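Local coordinates for increased recombination centers protein 6 (Saccharomyces cerevisiae, PDB 3UC9), which acts as a clathrin coat accessory factor related to small G proteins, and is also involved in gross chromosomal rearrangements and telomere healing, at residues Q27-L31 / V72-L76; W65-Y70 / Q190-D194; M125-N131 / F159-I163. All blocks are in the same frame, centred on the assembly; numbering follows the deposited sequence.

Contact 1. Residues Q27-L31 / V72-L76; sequences QNKIL and VHFDL
Residues 28-30 run alongside 74-76 as parallel beta neighbours, Lys29 paired with Asp75 and Ile30 with Leu76, and the two short strand segments come within 4.8 Å of each other with an angle of 34° between their N-to-C directions. Asp75 supplies both polar atoms of its backbone to this ladder: its N donates to Asn28 O at 2.9 Å, and its O accepts from Ile30 N, also at 2.9 Å. Just ahead of the strand, the Asn28 amide extends the pairing weakly, ND2 reaching His73 O at 3.3 Å.

On one face of the sheet, Lys29 and Asp75 lie side by side and point the same way. The lysine bends at its second torsion (chi2 -51°), which lays CD against Asp75 CB and brings NZ to 2.8 Å from Asp75 OD2, a salt bridge that meets the carboxylate from above its plane. NZ also donates to Asn28 OD1 at 2.9 Å, so two oxygens hold the ammonium group. The other carboxylate oxygen, Asp75 OD1, takes the backbone N of Asp62. The carboxylate is buried, and the paired lysine would be expected to keep it ionised.

The opposite face is apolar. Ile30 CD1 meets the CD1 corner of the Phe74 ring at 3.9 Å, while Ile30 CG2 approaches Leu76 CD1 more loosely at 4.3 Å.

First and third strands paired in parallel, with an antiparallel second strand outside them, are consistent with kinship to small G proteins. In the six-stranded sheet, 71-81 has that edge strand, 59-66, on its far flank, where Phe74 touches Trp65, and 29-35 has the parallel strand 103-110 on its other side, with Lys29 bonded through its backbone to Val102 and Ala104.

Contact 2. Residues W65-Y70 / Q190-D194; sequences WENRYY and QEIID
Trp65 swings its ring toward the helix because CG stands opposite the backbone N (chi1 -174°), and Asp194 turns its carboxylate back to meet it with CG beside its own N (chi1 -78°). The indole edge then presents NE1 to Asp194 OD1 at 2.7 Å; the bond is bent at the hydrogen, 139°, but reaches the oxygen nearly along its C-O direction. Asn67 comes from another side, its ND2 meeting the same OD1 at 3.0 Å from above the carboxylate plane, with the amide and carboxylate planes perpendicular. OD1 thus takes two donors from the hairpin and a water, which in turn accepts from Gln190 NE2 and donates to Glu66 O.

Over the face of the indole sits Ile193. Its CG2 lies 3.4 Å from the centroid of the five-membered ring, a close CH-pi contact, and its CD1 extends to the six-membered ring at CH2. Gln190 CG flanks the far end of the indole, 3.8 Å from Trp65 CZ2. Tyr70 OH donates to Asp194 O at 2.7 Å, with that oxygen at the edge of the ring, in its plane; the same hydroxyl is also bonded to Trp198 NE1.

The turn is shaped by the other end of the Asn67 amide. OD1 accepts Tyr69 N at 2.8 Å and Tyr70 N at 2.9 Å, an Asx turn and Asx motif that hold the amide still while ND2 faces Asp194. Residues 65-70 turn strand 59-66 into 71-81, and helix 185-195 packs beside them, Ile193 also touching Phe133 of strand 133-138 and Phe50 of helix 39-50. The 2-3-1-4-5-6 order with an antiparallel second strand and a C-terminal helix packed on the sheet is consistent with a Ras-like version of the Rossmann-type fold.

Contact 3. Residues M125-N131 / F159-I163; sequences MIAAHRN and FTNVI
Met125 and Phe159 make the dense part: Met125 CB sits over the centre of the Phe159 ring, 3.5 Å from its centroid and 13° off the normal, a CH-pi contact. The methionine's bend at chi2 (-49°) brings SD round to lie 3.8 Å from Ile163 CD1. Exposed Ile126 adds CD1 at the edge of the Phe159 ring, 3.6 Å from CE1. Beside this apolar patch Arg130 folds back along the turn; acceptors lie close to its guanidinium plane, along the edge, and fix its rotation. NH2 donates to Asn161 OD1 at 2.6 Å, NE to Thr160 OG1 at 2.9 Å, and NH1 and NH2 both grip Met125 O near the end of the helix. Thr160 OG1 answers with a bond of 2.7 Å to Arg130 O, on a lone pair of that carbonyl, and Asn161 ND2 closes the set at 2.8 Å on His129 O.

The far end is looser: a water bridges Asn131 O and Val162 N where no direct bond is made. The Asn131 side chain turns elsewhere, to Asp197 O and Gln27.

Helix 145-155 links adjacent parallel strands 133-138 and 163-167, a beta-alpha-beta unit. The contact packs the loop leading into its second strand against the end of helix 121-127, where Met125 touches Val134 and Ile163 touches Leu136.

Overall arrangement
From the N terminus, 27-31 opens contact 1, which closes at 72-76 after a loop containing helix 39-50 and strand 59-66. Contact 2 has already opened at 65-70 and closes only at 190-194, so these two cross; they meet directly where Trp65 N bonds Val72 O across strands 59-66 and 71-81. Contact 3 falls wholly within the long loop of contact 2, joining 125-131 to 159-163. Contact 1 precedes it in series, yet Gln27 OE1 reaches Asn131 ND2. Contacts 2 and 3 brush at Ile192 and Val162. Together they tie two inner strands of the sheet, its edge hairpin to the C-terminal helix, and the end of helix 121-127 to the loop ahead of strand 163-167.

Contact 1. Residues Q27-L31 / V72-L76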
loop_
_atom_site.group_PDB
_atom_site.type_symbol
_atom_site.label_atom_id
_atom_site.label_comp_id
_atom_site.label_asym_id
_atom_site.label_seq_id
_atom_site.Cartn_x
_atom_site.Cartn_y
_atom_site.Cartn_z
ATOM N N GLN A 27 6.402 8.204 -11.446
ATOM C CA GLN A 27 6.189 7.203 -10.409
ATOM C C GLN A 27 4.731 7.274 -9.952
ATOM O O GLN A 27 4.416 7.821 -8.890
ATOM C CB GLN A 27 7.151 7.437 -9.244
ATOM C CG GLN A 27 7.217 6.268 -8.280
ATOM C CD GLN A 27 8.160 6.526 -7.135
ATOM O OE1 GLN A 27 7.882 7.356 -6.267
ATOM N NE2 GLN A 27 9.286 5.824 -7.125
ATOM N N ASN A 28 3.838 6.717 -10.771
ATOM C CA ASN A 28 2.404 6.877 -10.572
ATOM C C ASN A 28 1.623 5.571 -10.545
ATOM O O ASN A 28 0.422 5.556 -10.858
ATOM C CB ASN A 28 1.809 7.821 -11.625
ATOM C CG ASN A 28 1.756 7.211 -13.002
ATOM O OD1 ASN A 28 2.577 6.355 -13.356
ATOM N ND2 ASN A 28 0.783 7.658 -13.805
ATOM N N LYS A 29 2.279 4.490 -10.136
ATOM C CA LYS A 29 1.599 3.214 -10.004
ATOM C C LYS A 29 1.309 2.947 -8.525
ATOM O O LYS A 29 2.135 3.222 -7.643
ATOM C CB LYS A 29 2.417 2.073 -10.605
ATOM C CG LYS A 29 3.107 2.359 -11.932
ATOM C CD LYS A 29 2.192 2.938 -12.994
ATOM C CE LYS A 29 2.940 3.245 -14.285
ATOM N NZ LYS A 29 2.192 4.170 -15.198
ATOM N N ILE A 30 0.117 2.435 -8.256
ATOM C CA ILE A 30 -0.209 1.916 -6.935
ATOM C C ILE A 30 -0.580 0.444 -7.093
ATOM O O ILE A 30 -1.490 0.100 -7.847
ATOM C CB ILE A 30 -1.344 2.698 -6.260
ATOM C CG1 ILE A 30 -0.876 4.117 -5.924
ATOM C CG2 ILE A 30 -1.795 1.976 -4.962
ATOM C CD1 ILE A 30 -1.938 4.964 -5.231
ATOM N N LEU A 31 0.166 -0.425 -6.414
ATOM C CA LEU A 31 -0.091 -1.861 -6.437
ATOM C C LEU A 31 -0.897 -2.237 -5.198
ATOM O O LEU A 31 -0.525 -1.890 -4.078
ATOM C CB LEU A 31 1.224 -2.640 -6.483
ATOM C CG LEU A 31 1.270 -4.171 -6.578
ATOM C CD1 LEU A 31 0.002 -4.776 -7.112
ATOM C CD2 LEU A 31 2.448 -4.556 -7.474
ATOM N N VAL A 72 -3.976 14.265 -9.242
ATOM C CA VAL A 72 -2.908 13.553 -9.946
ATOM C C VAL A 72 -3.521 12.307 -10.578
ATOM O O VAL A 72 -4.486 11.757 -10.056
ATOM C CB VAL A 72 -1.740 13.192 -9.005
ATOM C CG1 VAL A 72 -2.176 12.141 -7.980
ATOM C CG2 VAL A 72 -0.525 12.730 -9.805
ATOM N N HIS A 73 -2.992 11.892 -11.726
ATOM C CA HIS A 73 -3.481 10.701 -12.401
ATOM C C HIS A 73 -2.543 9.537 -12.114
ATOM O O HIS A 73 -1.321 9.694 -12.203
ATOM C CB HIS A 73 -3.599 10.954 -13.905
ATOM C CG HIS A 73 -4.666 11.947 -14.256
ATOM N ND1 HIS A 73 -5.898 11.573 -14.750
ATOM C CD2 HIS A 73 -4.694 13.297 -14.158
ATOM C CE1 HIS A 73 -6.635 12.650 -14.950
ATOM N NE2 HIS A 73 -5.929 13.710 -14.599
ATOM N N PHE A 74 -3.116 8.386 -11.758
ATOM C CA PHE A 74 -2.322 7.204 -11.398
ATOM C C PHE A 74 -2.915 5.923 -12.000
ATOM O O PHE A 74 -4.077 5.895 -12.433
ATOM C CB PHE A 74 -2.187 7.075 -9.870
ATOM C CG PHE A 74 -3.447 6.625 -9.179
ATOM C CD1 PHE A 74 -3.595 5.315 -8.764
ATOM C CD2 PHE A 74 -4.489 7.515 -8.962
ATOM C CE1 PHE A 74 -4.753 4.899 -8.137
ATOM C CE2 PHE A 74 -5.645 7.105 -8.356
ATOM C CZ PHE A 74 -5.780 5.793 -7.938
ATOM N N ASP A 75 -2.096 4.875 -12.030
ATOM C CA ASP A 75 -2.502 3.557 -12.496
ATOM C C ASP A 75 -2.593 2.610 -11.292
ATOM O O ASP A 75 -1.711 2.603 -10.442
ATOM C CB ASP A 75 -1.482 3.014 -13.490
ATOM C CG ASP A 75 -1.437 3.794 -14.796
ATOM O OD1 ASP A 75 -2.356 4.601 -15.072
ATOM O OD2 ASP A 75 -0.474 3.576 -15.570
ATOM N N LEU A 76 -3.654 1.811 -11.253
ATOM C CA LEU A 76 -3.862 0.813 -10.230
ATOM C C LEU A 76 -3.470 -0.545 -10.807
ATOM O O LEU A 76 -3.985 -0.961 -11.851
ATOM C CB LEU A 76 -5.331 0.823 -9.797
ATOM C CG LEU A 76 -5.769 0.100 -8.533
ATOM C CD1 LEU A 76 -5.163 0.764 -7.297
ATOM C CD2 LEU A 76 -7.280 0.102 -8.440
#

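Contact 2. Residues W65-Y70 / Q190-D194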
loop_
_atom_site.group_PDB
_atom_site.type_symbol
_atom_site.label_atom_id
_atom_site.label_comp_id
_atom_site.label_asym_id
_atom_site.label_seq_id
_atom_site.Cartn_x
_atom_site.Cartn_y
_atom_site.Cartn_z
ATOM N N TRP A 65 -6.587 10.676 -8.501
ATOM C CA TRP A 65 -6.552 10.873 -7.065
ATOM C C TRP A 65 -6.669 12.361 -6.822
ATOM O O TRP A 65 -5.802 13.135 -7.238
ATOM C CB TRP A 65 -5.281 10.337 -6.430
ATOM C CG TRP A 65 -5.340 10.422 -4.926
ATOM C CD1 TRP A 65 -4.814 11.404 -4.136
ATOM C CD2 TRP A 65 -6.005 9.517 -4.049
ATOM N NE1 TRP A 65 -5.100 11.158 -2.819
ATOM C CE2 TRP A 65 -5.833 10.005 -2.734
ATOM C CE3 TRP A 65 -6.723 8.334 -4.240
ATOM C CZ2 TRP A 65 -6.345 9.348 -1.618
ATOM C CZ3 TRP A 65 -7.241 7.682 -3.123
ATOM C CH2 TRP A 65 -7.041 8.186 -1.833
ATOM N N GLU A 66 -7.741 12.759 -6.149
ATOM C CA GLU A 66 -8.034 14.162 -5.961
ATOM C C GLU A 66 -8.416 14.455 -4.519
ATOM O O GLU A 66 -9.074 13.657 -3.844
ATOM C CB GLU A 66 -9.134 14.634 -6.928
ATOM C CG GLU A 66 -10.433 13.827 -6.887
ATOM C CD GLU A 66 -11.438 14.247 -7.973
ATOM O OE1 GLU A 66 -11.230 15.299 -8.625
ATOM O OE2 GLU A 66 -12.440 13.517 -8.169
ATOM N N ASN A 67 -7.963 15.606 -4.051
ATOM C CA ASN A 67 -8.340 16.112 -2.739
ATOM C C ASN A 67 -8.551 17.605 -2.904
ATOM O O ASN A 67 -8.640 18.098 -4.038
ATOM C CB ASN A 67 -7.256 15.768 -1.706
ATOM C CG ASN A 67 -5.863 16.135 -2.183
ATOM O OD1 ASN A 67 -5.621 17.267 -2.608
ATOM N ND2 ASN A 67 -4.941 15.176 -2.122
ATOM N N ARG A 68 -8.640 18.325 -1.791
ATOM C CA ARG A 68 -8.869 19.767 -1.837
ATOM C C ARG A 68 -7.690 20.580 -2.390
ATOM O O ARG A 68 -7.862 21.747 -2.737
ATOM C CB ARG A 68 -9.215 20.270 -0.442
ATOM C CG ARG A 68 -10.563 19.816 0.038
ATOM C CD ARG A 68 -10.766 20.204 1.493
ATOM N NE ARG A 68 -10.111 19.264 2.403
ATOM C CZ ARG A 68 -9.871 19.500 3.692
ATOM N NH1 ARG A 68 -10.214 20.662 4.242
ATOM N NH2 ARG A 68 -9.274 18.574 4.432
ATOM N N TYR A 69 -6.511 19.962 -2.471
ATOM C CA TYR A 69 -5.269 20.659 -2.826
ATOM C C TYR A 69 -4.844 20.419 -4.273
ATOM O O TYR A 69 -4.467 21.358 -4.966
ATOM C CB TYR A 69 -4.151 20.223 -1.882
ATOM C CG TYR A 69 -4.593 20.279 -0.438
ATOM C CD1 TYR A 69 -4.948 21.490 0.147
ATOM C CD2 TYR A 69 -4.708 19.116 0.325
ATOM C CE1 TYR A 69 -5.384 21.550 1.466
ATOM C CE2 TYR A 69 -5.142 19.168 1.646
ATOM C CZ TYR A 69 -5.478 20.386 2.205
ATOM O OH TYR A 69 -5.903 20.439 3.508
ATOM N N TYR A 70 -4.913 19.169 -4.723
ATOM C CA TYR A 70 -4.423 18.812 -6.059
ATOM C C TYR A 70 -5.157 17.619 -6.656
ATOM O O TYR A 70 -5.908 16.932 -5.966
ATOM C CB TYR A 70 -2.923 18.515 -5.992
ATOM C CG TYR A 70 -2.564 17.248 -5.229
ATOM C CD1 TYR A 70 -2.502 16.018 -5.877
ATOM C CD2 TYR A 70 -2.282 17.278 -3.857
ATOM C CE1 TYR A 70 -2.180 14.850 -5.190
ATOM C CE2 TYR A 70 -1.955 16.112 -3.161
ATOM C CZ TYR A 70 -1.904 14.897 -3.842
ATOM O OH TYR A 70 -1.599 13.719 -3.191
ATOM N N GLN A 190 -6.036 7.052 3.227
ATOM C CA GLN A 190 -6.328 8.203 2.349
ATOM C C GLN A 190 -5.342 9.355 2.593
ATOM O O GLN A 190 -4.875 9.991 1.649
ATOM C CB GLN A 190 -7.766 8.687 2.561
ATOM C CG GLN A 190 -8.197 9.825 1.635
ATOM C CD GLN A 190 -9.627 10.288 1.912
ATOM O OE1 GLN A 190 -10.185 10.009 2.970
ATOM N NE2 GLN A 190 -10.220 10.999 0.958
ATOM N N GLU A 191 -5.035 9.620 3.865
ATOM C CA GLU A 191 -4.088 10.675 4.235
ATOM C C GLU A 191 -2.667 10.382 3.752
ATOM O O GLU A 191 -1.936 11.289 3.339
ATOM C CB GLU A 191 -4.066 10.850 5.756
ATOM C CG GLU A 191 -3.195 12.000 6.239
ATOM C CD GLU A 191 -3.330 12.260 7.730
ATOM O OE1 GLU A 191 -3.236 11.298 8.520
ATOM O OE2 GLU A 191 -3.503 13.433 8.108
ATOM N N ILE A 192 -2.271 9.118 3.840
ATOM C CA ILE A 192 -0.954 8.705 3.374
ATOM C C ILE A 192 -0.835 8.968 1.878
ATOM O O ILE A 192 0.170 9.493 1.410
ATOM C CB ILE A 192 -0.675 7.239 3.724
ATOM C CG1 ILE A 192 -0.471 7.088 5.237
ATOM C CG2 ILE A 192 0.547 6.734 2.973
ATOM C CD1 ILE A 192 -0.316 5.631 5.700
ATOM N N ILE A 193 -1.884 8.667 1.129
ATOM C CA ILE A 193 -1.859 8.899 -0.315
ATOM C C ILE A 193 -1.890 10.403 -0.609
ATOM O O ILE A 193 -1.141 10.887 -1.452
ATOM C CB ILE A 193 -3.003 8.149 -1.020
ATOM C CG1 ILE A 193 -2.835 6.644 -0.782
ATOM C CG2 ILE A 193 -3.003 8.442 -2.543
ATOM C CD1 ILE A 193 -3.975 5.775 -1.283
ATOM N N ASP A 194 -2.748 11.137 0.098
ATOM C CA ASP A 194 -2.844 12.585 -0.054
ATOM C C ASP A 194 -1.517 13.301 0.174
ATOM O O ASP A 194 -1.209 14.257 -0.530
ATOM C CB ASP A 194 -3.849 13.176 0.945
ATOM C CG ASP A 194 -5.290 12.974 0.542
ATOM O OD1 ASP A 194 -5.576 12.617 -0.619
ATOM O OD2 ASP A 194 -6.152 13.210 1.418
HETATM O O HOH W 1 -8.386 12.334 -0.993
#

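Contact 3. Residues M125-N131 / F159-I163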
loop_
_atom_site.group_PDB
_atom_site.type_symbol
_atom_site.label_atom_id
_atom_site.label_comp_id
_atom_site.label_asym_id
_atom_site.label_seq_id
_atom_site.Cartn_x
_atom_site.Cartn_y
_atom_site.Cartn_z
ATOM N N MET A 125 12.052 -3.701 1.599
ATOM C CA MET A 125 12.339 -2.266 1.595
ATOM C C MET A 125 13.708 -1.953 0.996
ATOM O O MET A 125 13.859 -0.962 0.300
ATOM C CB MET A 125 12.222 -1.687 3.007
ATOM C CG MET A 125 10.835 -1.767 3.596
ATOM S SD MET A 125 9.487 -1.178 2.561
ATOM C CE MET A 125 10.074 0.476 2.216
ATOM N N ILE A 126 14.707 -2.800 1.243
ATOM C CA ILE A 126 16.011 -2.623 0.597
ATOM C C ILE A 126 15.877 -2.522 -0.932
ATOM O O ILE A 126 16.565 -1.717 -1.571
ATOM C CB ILE A 126 17.006 -3.768 0.955
ATOM C CG1 ILE A 126 17.344 -3.775 2.452
ATOM C CG2 ILE A 126 18.288 -3.655 0.142
ATOM C CD1 ILE A 126 17.712 -2.435 3.021
ATOM N N ALA A 127 14.995 -3.332 -1.509
ATOM C CA ALA A 127 14.804 -3.385 -2.958
ATOM C C ALA A 127 13.886 -2.270 -3.470
ATOM O O ALA A 127 13.952 -1.915 -4.644
ATOM C CB ALA A 127 14.244 -4.766 -3.379
ATOM N N ALA A 128 13.018 -1.745 -2.606
ATOM C CA ALA A 128 12.026 -0.742 -3.017
ATOM C C ALA A 128 12.704 0.586 -3.357
ATOM O O ALA A 128 13.770 0.923 -2.825
ATOM C CB ALA A 128 10.971 -0.509 -1.917
ATOM N N HIS A 129 12.079 1.334 -4.261
ATOM C CA HIS A 129 12.431 2.727 -4.447
ATOM C C HIS A 129 12.200 3.433 -3.114
ATOM O O HIS A 129 11.256 3.122 -2.377
ATOM C CB HIS A 129 11.583 3.357 -5.559
ATOM C CG HIS A 129 12.034 4.727 -5.970
ATOM N ND1 HIS A 129 11.782 5.849 -5.212
ATOM C CD2 HIS A 129 12.721 5.154 -7.056
ATOM C CE1 HIS A 129 12.297 6.909 -5.811
ATOM N NE2 HIS A 129 12.864 6.516 -6.938
ATOM N N ARG A 130 13.077 4.380 -2.822
ATOM C CA ARG A 130 13.117 5.059 -1.527
ATOM C C ARG A 130 11.903 5.955 -1.235
ATOM O O ARG A 130 11.684 6.310 -0.089
ATOM C CB ARG A 130 14.435 5.863 -1.411
ATOM C CG ARG A 130 15.723 5.006 -1.345
ATOM C CD ARG A 130 16.031 4.477 0.074
ATOM N NE ARG A 130 14.934 3.670 0.597
ATOM C CZ ARG A 130 14.747 2.370 0.365
ATOM N NH1 ARG A 130 15.612 1.664 -0.359
ATOM N NH2 ARG A 130 13.678 1.766 0.873
ATOM N N ASN A 131 11.116 6.301 -2.251
ATOM C CA ASN A 131 9.909 7.151 -2.090
ATOM C C ASN A 131 8.566 6.390 -1.979
ATOM O O ASN A 131 7.538 6.965 -1.562
ATOM C CB ASN A 131 9.822 8.139 -3.265
ATOM C CG ASN A 131 8.735 9.204 -3.078
ATOM O OD1 ASN A 131 8.718 9.917 -2.067
ATOM N ND2 ASN A 131 7.841 9.340 -4.080
ATOM N N PHE A 159 12.976 3.454 7.411
ATOM C CA PHE A 159 13.438 3.776 6.064
ATOM C C PHE A 159 12.993 5.183 5.648
ATOM O O PHE A 159 12.166 5.820 6.309
ATOM C CB PHE A 159 12.898 2.747 5.054
ATOM C CG PHE A 159 13.561 1.393 5.135
ATOM C CD1 PHE A 159 14.666 1.097 4.346
ATOM C CD2 PHE A 159 13.065 0.415 5.980
ATOM C CE1 PHE A 159 15.273 -0.141 4.408
ATOM C CE2 PHE A 159 13.671 -0.831 6.053
ATOM C CZ PHE A 159 14.778 -1.106 5.266
ATOM N N THR A 160 13.538 5.673 4.539
ATOM C CA THR A 160 13.033 6.910 3.938
ATOM C C THR A 160 11.515 6.800 3.696
ATOM O O THR A 160 10.770 7.778 3.836
ATOM C CB THR A 160 13.724 7.200 2.580
ATOM O OG1 THR A 160 13.666 6.027 1.765
ATOM C CG2 THR A 160 15.187 7.612 2.769
ATOM N N ASN A 161 11.073 5.606 3.312
ATOM C CA ASN A 161 9.681 5.348 2.934
ATOM C C ASN A 161 8.692 5.526 4.070
ATOM O O ASN A 161 9.019 5.257 5.230
ATOM C CB ASN A 161 9.536 3.903 2.455
ATOM C CG ASN A 161 10.568 3.515 1.441
ATOM O OD1 ASN A 161 11.750 3.344 1.760
ATOM N ND2 ASN A 161 10.135 3.344 0.216
ATOM N N VAL A 162 7.485 5.974 3.735
ATOM C CA VAL A 162 6.362 5.907 4.657
ATOM C C VAL A 162 5.931 4.447 4.705
ATOM O O VAL A 162 5.581 3.860 3.675
ATOM C CB VAL A 162 5.194 6.798 4.196
ATOM C CG1 VAL A 162 3.949 6.570 5.075
ATOM C CG2 VAL A 162 5.627 8.272 4.199
ATOM N N ILE A 163 5.999 3.857 5.891
ATOM C CA ILE A 163 5.581 2.471 6.092
ATOM C C ILE A 163 4.589 2.491 7.229
ATOM O O ILE A 163 4.887 3.043 8.283
ATOM C CB ILE A 163 6.748 1.561 6.492
ATOM C CG1 ILE A 163 7.836 1.570 5.422
ATOM C CG2 ILE A 163 6.245 0.129 6.746
ATOM C CD1 ILE A 163 9.038 0.747 5.783
HETATM O O HOH W 2 6.967 7.288 1.056
#